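PDB 3BLX: isocitrate dehydrogenase [NAD] subunit 1, mitochondrial from Saccharomyces cerevisiae, which forms, with subunit 2, the octameric enzyme that oxidatively decarboxylates isocitrate to 2-oxoglutarate with NAD in the citric acid cycle, and also binds mitochondrial mRNA leaders. Local coordinates for residues D102-K111 and I123-T132; N73-W81 and M291-L302. One frame throughout, in Å; residues are numbered along the deposited sequence.

Interaction 1: residues D102-K111 and I123-T132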
loop_
_atom_site.group_PDB
_atom_site.type_symbol
_atom_site.label_atom_id
_atom_site.label_comp_id
_atom_site.label_asym_id
_atom_site.label_seq_id
_atom_site.Cartn_x
_atom_site.Cartn_y
_atom_site.Cartn_z
ATOM N N ASP E 102 -11.490 -10.686 6.732
ATOM C CA ASP E 102 -12.547 -9.714 6.464
ATOM C C ASP E 102 -13.777 -10.337 5.780
ATOM O O ASP E 102 -14.336 -9.795 4.836
ATOM C CB ASP E 102 -12.003 -8.520 5.673
ATOM C CG ASP E 102 -12.894 -7.270 5.791
ATOM O OD1 ASP E 102 -13.639 -7.123 6.799
ATOM O OD2 ASP E 102 -12.846 -6.418 4.869
ATOM N N ILE E 103 -14.193 -11.491 6.278
ATOM C CA ILE E 103 -15.389 -12.155 5.779
ATOM C C ILE E 103 -16.581 -11.531 6.469
ATOM O O ILE E 103 -16.788 -11.736 7.664
ATOM C CB ILE E 103 -15.319 -13.643 6.084
ATOM C CG1 ILE E 103 -14.196 -14.275 5.250
ATOM C CG2 ILE E 103 -16.606 -14.307 5.754
ATOM C CD1 ILE E 103 -13.953 -15.729 5.552
ATOM N N TYR E 104 -17.374 -10.767 5.727
ATOM C CA TYR E 104 -18.298 -9.808 6.341
ATOM C C TYR E 104 -19.769 -10.107 6.135
ATOM O O TYR E 104 -20.654 -9.407 6.651
ATOM C CB TYR E 104 -18.026 -8.390 5.806
ATOM C CG TYR E 104 -18.249 -8.219 4.312
ATOM C CD1 TYR E 104 -17.187 -8.299 3.415
ATOM C CD2 TYR E 104 -19.517 -7.982 3.798
ATOM C CE1 TYR E 104 -17.375 -8.164 2.041
ATOM C CE2 TYR E 104 -19.720 -7.846 2.409
ATOM C CZ TYR E 104 -18.644 -7.925 1.540
ATOM O OH TYR E 104 -18.830 -7.764 0.174
ATOM N N ALA E 105 -20.053 -11.132 5.361
ATOM C CA ALA E 105 -21.444 -11.397 5.037
ATOM C C ALA E 105 -21.782 -12.846 5.301
ATOM O O ALA E 105 -21.238 -13.736 4.667
ATOM C CB ALA E 105 -21.719 -11.039 3.578
ATOM N N ASN E 106 -22.655 -13.071 6.266
ATOM C CA ASN E 106 -23.112 -14.411 6.555
ATOM C C ASN E 106 -24.483 -14.620 5.886
ATOM O O ASN E 106 -25.344 -13.799 6.015
ATOM C CB ASN E 106 -23.122 -14.683 8.067
ATOM C CG ASN E 106 -23.909 -15.955 8.427
ATOM O OD1 ASN E 106 -24.796 -15.944 9.293
ATOM N ND2 ASN E 106 -23.600 -17.053 7.739
ATOM N N VAL E 107 -24.644 -15.688 5.115
ATOM C CA VAL E 107 -25.888 -15.969 4.426
ATOM C C VAL E 107 -26.428 -17.316 4.907
ATOM O O VAL E 107 -25.696 -18.294 4.955
ATOM C CB VAL E 107 -25.677 -16.123 2.925
ATOM C CG1 VAL E 107 -27.011 -16.170 2.230
ATOM C CG2 VAL E 107 -24.848 -14.995 2.386
ATOM N N ALA E 108 -27.709 -17.359 5.260
ATOM C CA ALA E 108 -28.383 -18.603 5.589
ATOM C C ALA E 108 -29.629 -18.799 4.711
ATOM O O ALA E 108 -30.452 -17.894 4.524
ATOM C CB ALA E 108 -28.736 -18.652 7.041
ATOM N N LEU E 109 -29.764 -19.980 4.133
ATOM C CA LEU E 109 -30.913 -20.223 3.263
ATOM C C LEU E 109 -31.942 -21.094 3.968
ATOM O O LEU E 109 -31.638 -22.209 4.405
ATOM C CB LEU E 109 -30.480 -20.873 1.959
ATOM C CG LEU E 109 -29.356 -20.163 1.220
ATOM C CD1 LEU E 109 -29.028 -20.878 -0.096
ATOM C CD2 LEU E 109 -29.807 -18.746 0.972
ATOM N N PHE E 110 -33.157 -20.581 4.096
ATOM C CA PHE E 110 -34.232 -21.345 4.714
ATOM C C PHE E 110 -35.319 -21.750 3.705
ATOM O O PHE E 110 -36.342 -21.075 3.575
ATOM C CB PHE E 110 -34.827 -20.550 5.869
ATOM C CG PHE E 110 -33.829 -20.164 6.884
ATOM C CD1 PHE E 110 -33.291 -18.884 6.881
ATOM C CD2 PHE E 110 -33.403 -21.081 7.837
ATOM C CE1 PHE E 110 -32.360 -18.502 7.829
ATOM C CE2 PHE E 110 -32.464 -20.719 8.777
ATOM C CZ PHE E 110 -31.935 -19.415 8.778
ATOM N N LYS E 111 -35.078 -22.834 2.972
ATOM C CA LYS E 111 -36.092 -23.375 2.081
ATOM C C LYS E 111 -36.698 -24.641 2.666
ATOM O O LYS E 111 -35.967 -25.567 3.051
ATOM C CB LYS E 111 -35.524 -23.676 0.693
ATOM C CG LYS E 111 -36.579 -23.575 -0.400
ATOM C CD LYS E 111 -35.982 -23.697 -1.775
ATOM C CE LYS E 111 -37.070 -23.717 -2.836
ATOM N NZ LYS E 111 -36.500 -23.993 -4.194
ATOM N N ILE E 123 -41.780 -22.586 2.777
ATOM C CA ILE E 123 -41.065 -21.407 3.213
ATOM C C ILE E 123 -39.865 -21.199 2.306
ATOM O O ILE E 123 -39.229 -22.170 1.847
ATOM C CB ILE E 123 -40.643 -21.535 4.678
ATOM C CG1 ILE E 123 -41.871 -21.336 5.570
ATOM C CG2 ILE E 123 -39.577 -20.512 5.037
ATOM C CD1 ILE E 123 -41.653 -21.743 6.981
ATOM N N ASP E 124 -39.578 -19.936 2.008
ATOM C CA ASP E 124 -38.393 -19.609 1.221
ATOM C C ASP E 124 -37.796 -18.248 1.565
ATOM O O ASP E 124 -37.936 -17.273 0.807
ATOM C CB ASP E 124 -38.675 -19.698 -0.280
ATOM C CG ASP E 124 -37.393 -19.688 -1.100
ATOM O OD1 ASP E 124 -36.298 -19.577 -0.487
ATOM O OD2 ASP E 124 -37.476 -19.799 -2.345
ATOM N N LEU E 125 -37.113 -18.182 2.701
ATOM C CA LEU E 125 -36.444 -16.937 3.033
ATOM C C LEU E 125 -34.936 -17.076 3.169
ATOM O O LEU E 125 -34.415 -18.162 3.420
ATOM C CB LEU E 125 -37.079 -16.254 4.241
ATOM C CG LEU E 125 -37.296 -17.041 5.512
ATOM C CD1 LEU E 125 -36.086 -16.910 6.399
ATOM C CD2 LEU E 125 -38.488 -16.414 6.182
ATOM N N ILE E 126 -34.264 -15.953 2.956
ATOM C CA ILE E 126 -32.823 -15.838 3.020
ATOM C C ILE E 126 -32.489 -14.754 4.026
ATOM O O ILE E 126 -33.035 -13.662 3.947
ATOM C CB ILE E 126 -32.301 -15.425 1.670
ATOM C CG1 ILE E 126 -32.634 -16.514 0.669
ATOM C CG2 ILE E 126 -30.785 -15.140 1.711
ATOM C CD1 ILE E 126 -32.179 -16.175 -0.718
ATOM N N VAL E 127 -31.624 -15.073 4.983
ATOM C CA VAL E 127 -31.212 -14.117 5.988
ATOM C C VAL E 127 -29.749 -13.784 5.759
ATOM O O VAL E 127 -28.887 -14.665 5.746
ATOM C CB VAL E 127 -31.432 -14.654 7.427
ATOM C CG1 VAL E 127 -30.783 -13.725 8.454
ATOM C CG2 VAL E 127 -32.922 -14.822 7.714
ATOM N N ILE E 128 -29.471 -12.508 5.527
ATOM C CA ILE E 128 -28.092 -12.049 5.312
ATOM C C ILE E 128 -27.730 -11.181 6.501
ATOM O O ILE E 128 -28.404 -10.193 6.769
ATOM C CB ILE E 128 -27.958 -11.243 3.998
ATOM C CG1 ILE E 128 -28.155 -12.143 2.785
ATOM C CG2 ILE E 128 -26.625 -10.552 3.920
ATOM C CD1 ILE E 128 -28.281 -11.427 1.492
ATOM N N ARG E 129 -26.699 -11.561 7.246
ATOM C CA ARG E 129 -26.322 -10.757 8.400
ATOM C C ARG E 129 -24.881 -10.203 8.339
ATOM O O ARG E 129 -23.973 -10.859 7.836
ATOM C CB ARG E 129 -26.617 -11.502 9.704
ATOM C CG ARG E 129 -25.513 -12.370 10.204
ATOM C CD ARG E 129 -25.526 -12.412 11.712
ATOM N NE ARG E 129 -24.306 -13.028 12.213
ATOM C CZ ARG E 129 -24.155 -14.342 12.342
ATOM N NH1 ARG E 129 -25.158 -15.152 12.011
ATOM N NH2 ARG E 129 -23.010 -14.848 12.800
ATOM N N GLU E 130 -24.707 -8.980 8.828
ATOM C CA GLU E 130 -23.427 -8.316 8.866
ATOM C C GLU E 130 -22.546 -8.999 9.895
ATOM O O GLU E 130 -22.997 -9.269 10.991
ATOM C CB GLU E 130 -23.618 -6.839 9.237
ATOM C CG GLU E 130 -22.519 -5.906 8.721
ATOM C CD GLU E 130 -21.163 -6.090 9.426
ATOM O OE1 GLU E 130 -21.144 -6.217 10.678
ATOM O OE2 GLU E 130 -20.120 -6.101 8.713
ATOM N N ASN E 131 -21.282 -9.250 9.543
ATOM C CA ASN E 131 -20.427 -10.114 10.360
ATOM C C ASN E 131 -19.113 -9.494 10.912
ATOM O O ASN E 131 -18.239 -10.217 11.397
ATOM C CB ASN E 131 -20.145 -11.423 9.582
ATOM C CG ASN E 131 -19.424 -12.476 10.418
ATOM O OD1 ASN E 131 -19.871 -12.863 11.511
ATOM N ND2 ASN E 131 -18.299 -12.949 9.904
ATOM N N THR E 132 -18.961 -8.175 10.876
ATOM C CA THR E 132 -17.688 -7.618 11.333
ATOM C C THR E 132 -17.792 -6.540 12.410
ATOM O O THR E 132 -16.779 -6.104 12.949
ATOM C CB THR E 132 -16.823 -7.081 10.155
ATOM O OG1 THR E 132 -17.553 -6.103 9.406
ATOM C CG2 THR E 132 -16.424 -8.193 9.230
#

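Interaction 2: residues N73-W81 and M291-L302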
loop_
_atom_site.group_PDB
_atom_site.type_symbol
_atom_site.label_atom_id
_atom_site.label_comp_id
_atom_site.label_asym_id
_atom_site.label_seq_id
_atom_site.Cartn_x
_atom_site.Cartn_y
_atom_site.Cartn_z
ATOM N N ASN E 73 -5.943 -20.883 -0.569
ATOM C CA ASN E 73 -6.937 -21.525 -1.420
ATOM C C ASN E 73 -8.123 -20.630 -1.764
ATOM O O ASN E 73 -8.730 -20.795 -2.807
ATOM C CB ASN E 73 -7.415 -22.841 -0.801
ATOM C CG ASN E 73 -6.286 -23.768 -0.452
ATOM O OD1 ASN E 73 -5.206 -23.732 -1.047
ATOM N ND2 ASN E 73 -6.537 -24.631 0.510
ATOM N N LYS E 74 -8.454 -19.701 -0.868
ATOM C CA LYS E 74 -9.568 -18.749 -1.045
ATOM C C LYS E 74 -10.967 -19.304 -0.795
ATOM O O LYS E 74 -11.889 -18.547 -0.578
ATOM C CB LYS E 74 -9.542 -18.078 -2.436
ATOM C CG LYS E 74 -8.178 -17.569 -2.894
ATOM C CD LYS E 74 -7.610 -16.583 -1.937
ATOM C CE LYS E 74 -6.511 -15.762 -2.576
ATOM N NZ LYS E 74 -5.379 -16.641 -2.983
ATOM N N ILE E 75 -11.127 -20.614 -0.873
ATOM C CA ILE E 75 -12.419 -21.268 -0.698
ATOM C C ILE E 75 -12.327 -22.322 0.398
ATOM O O ILE E 75 -11.351 -23.075 0.488
ATOM C CB ILE E 75 -12.882 -21.933 -2.012
ATOM C CG1 ILE E 75 -12.936 -20.887 -3.101
ATOM C CG2 ILE E 75 -14.287 -22.456 -1.861
ATOM C CD1 ILE E 75 -13.907 -19.739 -2.776
ATOM N N GLY E 76 -13.353 -22.401 1.228
ATOM C CA GLY E 76 -13.334 -23.372 2.311
ATOM C C GLY E 76 -14.666 -24.012 2.631
ATOM O O GLY E 76 -15.725 -23.438 2.400
ATOM N N LEU E 77 -14.601 -25.224 3.164
ATOM C CA LEU E 77 -15.785 -25.929 3.636
ATOM C C LEU E 77 -15.520 -26.223 5.093
ATOM O O LEU E 77 -14.492 -26.789 5.449
ATOM C CB LEU E 77 -16.013 -27.234 2.860
ATOM C CG LEU E 77 -17.461 -27.649 2.579
ATOM C CD1 LEU E 77 -17.606 -29.134 2.669
ATOM C CD2 LEU E 77 -18.391 -27.044 3.547
ATOM N N LYS E 78 -16.455 -25.837 5.932
ATOM C CA LYS E 78 -16.231 -25.873 7.350
ATOM C C LYS E 78 -17.360 -26.607 8.070
ATOM O O LYS E 78 -18.522 -26.345 7.815
ATOM C CB LYS E 78 -16.064 -24.437 7.849
ATOM C CG LYS E 78 -16.281 -24.212 9.310
ATOM C CD LYS E 78 -15.677 -22.888 9.716
ATOM C CE LYS E 78 -16.497 -22.189 10.820
ATOM N NZ LYS E 78 -16.938 -23.116 11.908
ATOM N N GLY E 79 -16.999 -27.533 8.963
ATOM C CA GLY E 79 -17.964 -28.229 9.809
ATOM C C GLY E 79 -18.312 -27.475 11.089
ATOM O O GLY E 79 -18.223 -26.246 11.143
ATOM N N LEU E 80 -18.710 -28.193 12.130
ATOM C CA LEU E 80 -19.118 -27.529 13.363
ATOM C C LEU E 80 -18.290 -27.934 14.562
ATOM O O LEU E 80 -17.788 -29.045 14.615
ATOM C CB LEU E 80 -20.568 -27.853 13.701
ATOM C CG LEU E 80 -21.675 -27.315 12.819
ATOM C CD1 LEU E 80 -21.224 -26.002 12.181
ATOM C CD2 LEU E 80 -22.041 -28.371 11.790
ATOM N N TRP E 81 -18.154 -27.012 15.508
ATOM C CA TRP E 81 -17.946 -27.352 16.910
ATOM C C TRP E 81 -19.227 -27.041 17.658
ATOM O O TRP E 81 -19.816 -25.964 17.495
ATOM C CB TRP E 81 -16.823 -26.549 17.521
ATOM C CG TRP E 81 -15.521 -27.050 17.125
ATOM C CD1 TRP E 81 -14.742 -27.938 17.799
ATOM C CD2 TRP E 81 -14.827 -26.719 15.930
ATOM N NE1 TRP E 81 -13.590 -28.180 17.097
ATOM C CE2 TRP E 81 -13.620 -27.444 15.942
ATOM C CE3 TRP E 81 -15.109 -25.875 14.847
ATOM C CZ2 TRP E 81 -12.688 -27.348 14.920
ATOM C CZ3 TRP E 81 -14.189 -25.778 13.835
ATOM C CH2 TRP E 81 -12.987 -26.514 13.873
ATOM N N MET E 291 -24.761 -29.566 5.743
ATOM C CA MET E 291 -23.404 -29.638 5.205
ATOM C C MET E 291 -23.386 -29.949 3.693
ATOM O O MET E 291 -22.683 -29.303 2.943
ATOM C CB MET E 291 -22.571 -30.665 5.972
ATOM C CG MET E 291 -21.134 -30.593 5.669
ATOM S SD MET E 291 -20.483 -28.976 6.054
ATOM C CE MET E 291 -20.514 -29.007 7.833
ATOM N N ILE E 292 -24.181 -30.912 3.251
ATOM C CA ILE E 292 -24.216 -31.257 1.853
ATOM C C ILE E 292 -24.727 -30.098 0.983
ATOM O O ILE E 292 -24.137 -29.777 -0.053
ATOM C CB ILE E 292 -25.086 -32.509 1.611
ATOM C CG1 ILE E 292 -24.594 -33.680 2.480
ATOM C CG2 ILE E 292 -25.063 -32.896 0.125
ATOM C CD1 ILE E 292 -25.480 -34.937 2.430
ATOM N N LEU E 293 -25.835 -29.492 1.396
ATOM C CA LEU E 293 -26.396 -28.368 0.673
ATOM C C LEU E 293 -25.442 -27.162 0.656
ATOM O O LEU E 293 -25.348 -26.437 -0.334
ATOM C CB LEU E 293 -27.748 -27.976 1.268
ATOM C CG LEU E 293 -28.823 -29.033 1.037
ATOM C CD1 LEU E 293 -30.175 -28.567 1.536
ATOM C CD2 LEU E 293 -28.887 -29.373 -0.436
ATOM N N SER E 294 -24.743 -26.944 1.757
ATOM C CA SER E 294 -23.754 -25.891 1.799
ATOM C C SER E 294 -22.669 -26.252 0.807
ATOM O O SER E 294 -22.141 -25.396 0.123
ATOM C CB SER E 294 -23.162 -25.771 3.206
ATOM O OG SER E 294 -24.132 -25.267 4.101
ATOM N N SER E 295 -22.376 -27.541 0.744
ATOM C CA SER E 295 -21.416 -28.097 -0.188
ATOM C C SER E 295 -21.762 -27.726 -1.614
ATOM O O SER E 295 -20.866 -27.511 -2.433
ATOM C CB SER E 295 -21.426 -29.628 -0.080
ATOM O OG SER E 295 -20.227 -30.167 -0.531
ATOM N N THR E 296 -23.057 -27.692 -1.927
ATOM C CA THR E 296 -23.465 -27.404 -3.284
ATOM C C THR E 296 -23.409 -25.911 -3.569
ATOM O O THR E 296 -23.102 -25.520 -4.687
ATOM C CB THR E 296 -24.834 -28.013 -3.643
ATOM O OG1 THR E 296 -25.882 -27.251 -3.051
ATOM C CG2 THR E 296 -24.900 -29.438 -3.171
ATOM N N LEU E 297 -23.679 -25.076 -2.562
ATOM C CA LEU E 297 -23.442 -23.634 -2.692
ATOM C C LEU E 297 -21.998 -23.391 -3.094
ATOM O O LEU E 297 -21.713 -22.553 -3.936
ATOM C CB LEU E 297 -23.737 -22.902 -1.392
ATOM C CG LEU E 297 -25.210 -22.785 -1.007
ATOM C CD1 LEU E 297 -25.397 -21.947 0.261
ATOM C CD2 LEU E 297 -25.971 -22.163 -2.142
ATOM N N MET E 298 -21.089 -24.134 -2.487
ATOM C CA MET E 298 -19.672 -24.054 -2.815
ATOM C C MET E 298 -19.402 -24.478 -4.263
ATOM O O MET E 298 -18.641 -23.834 -4.969
ATOM C CB MET E 298 -18.831 -24.879 -1.838
ATOM C CG MET E 298 -17.369 -24.734 -2.071
ATOM S SD MET E 298 -16.409 -25.936 -1.167
ATOM C CE MET E 298 -16.952 -27.455 -1.974
ATOM N N LEU E 299 -20.035 -25.557 -4.707
ATOM C CA LEU E 299 -19.882 -26.013 -6.082
ATOM C C LEU E 299 -20.321 -24.921 -7.071
ATOM O O LEU E 299 -19.586 -24.596 -8.006
ATOM C CB LEU E 299 -20.669 -27.307 -6.306
ATOM C CG LEU E 299 -20.097 -28.561 -5.626
ATOM C CD1 LEU E 299 -21.042 -29.725 -5.777
ATOM C CD2 LEU E 299 -18.711 -28.931 -6.141
ATOM N N ASN E 300 -21.510 -24.366 -6.857
ATOM C CA ASN E 300 -22.003 -23.236 -7.637
ATOM C C ASN E 300 -20.956 -22.133 -7.753
ATOM O O ASN E 300 -20.658 -21.643 -8.834
ATOM C CB ASN E 300 -23.261 -22.642 -7.000
ATOM C CG ASN E 300 -24.515 -23.483 -7.260
ATOM O OD1 ASN E 300 -24.538 -24.352 -8.137
ATOM N ND2 ASN E 300 -25.568 -23.210 -6.501
ATOM N N HIS E 301 -20.397 -21.753 -6.618
ATOM C CA HIS E 301 -19.415 -20.700 -6.558
ATOM C C HIS E 301 -18.131 -21.028 -7.330
ATOM O O HIS E 301 -17.502 -20.154 -7.926
ATOM C CB HIS E 301 -19.063 -20.448 -5.103
ATOM C CG HIS E 301 -18.423 -19.123 -4.863
ATOM N ND1 HIS E 301 -17.069 -18.983 -4.649
ATOM C CD2 HIS E 301 -18.953 -17.873 -4.788
ATOM C CE1 HIS E 301 -16.782 -17.705 -4.464
ATOM N NE2 HIS E 301 -17.910 -17.012 -4.528
ATOM N N LEU E 302 -17.720 -22.289 -7.296
ATOM C CA LEU E 302 -16.515 -22.702 -7.996
ATOM C C LEU E 302 -16.731 -22.810 -9.500
ATOM O O LEU E 302 -15.787 -23.059 -10.241
ATOM C CB LEU E 302 -16.055 -24.034 -7.459
ATOM C CG LEU E 302 -15.416 -23.923 -6.096
ATOM C CD1 LEU E 302 -15.123 -25.308 -5.561
ATOM C CD2 LEU E 302 -14.140 -23.128 -6.227
#

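Interaction 1: residues D102-K111 and I123-T132
N106 and R129 exchange two backbone hydrogen bonds, and the straighter one runs from N106 N to R129 O (3.0 Å, 172° at the hydrogen). A108 with V127 and F110 with L125 repeat the pattern, with F110 N 2.8 Å from L125 O. N131 ND2 also donates to I103 O (3.0 Å), with that oxygen close to the plane of the amide. CG of N131 lies opposite its own backbone N (chi1 -172°), which carries the amide toward I103. N106 OD1 sits over a face of the R129 guanidinium, 2.9 Å from NH1, but the angle is poor for a hydrogen bond. This is an antiparallel strand pair, and Y104 and A105 form a classic beta bulge against F262 on the neighbouring strand. R129 probably binds substrate. A leucine in its place would probably leave the side-chain oxygen of N106 without its charged neighbour. On the same sheet face as R129, F110 packs obliquely on L125 (CD1 to CD1, 3.5 Å) and on V127. On the other face, L109 CD2 lies alongside I126 CG1 at 3.6 Å, and V107 CG1 meets I126 CG2. Helix 156-172 packs on V107 and I126.

Interaction 2: residues N73-W81 and M291-L302
M291 reaches from the helix to the strand with its thioether end. Its chain bends at chi2 (59°) and again at chi3 (71°), which turns CE in against the backbone at K78 and G79. There the methyl meets K78 O and G79 CA, and G79 has no side chain to come between. The sulfur meets L77 as well, with M291 SD 3.8 Å from L77 CD2. L77 lies between two methionines, since its CB is 4.2 Å from the SD of M298, two turns further along the helix. Helix 291-302 lies on a face of the sheet and runs antiparallel to strand 75-80, with the axes 9.4 Å apart at 178°. This is the helix-on-sheet layering of an alpha/beta fold, and no hydrogen bond joins the two segments. Helix 27-42 adjoins the same packing, where I32 touches M291. I75 closes the other end with three of its carbons. Its CG2 meets M298 CG at 3.8 Å. CG1 passes L302 CD2 at 4.0 Å, the two side chains sliding past each other in opposite directions. CD1 comes obliquely to the H301 ring, 3.8 Å from ND1.

The two interactions belong to one mixed sheet, and their centres are 14 Å apart. Strand 75-80 pairs with strand 267-269, which pairs with 258-262, which pairs in turn with 105-111. Interaction 1 joins two neighbouring strands of this sheet, while interaction 2 sets a helix on it. Along the chain the order is 73-81, 102-111, 123-132 and 291-302. The two meet directly where L109 CD1 packs 3.8 Å from L297 CD1. This packing and the strand pairing tie interaction 2 to the strand pair that carries R129. The K78 side chain is about 10 Å from that of R129, so interaction 2 lies near the probable substrate site but not in it.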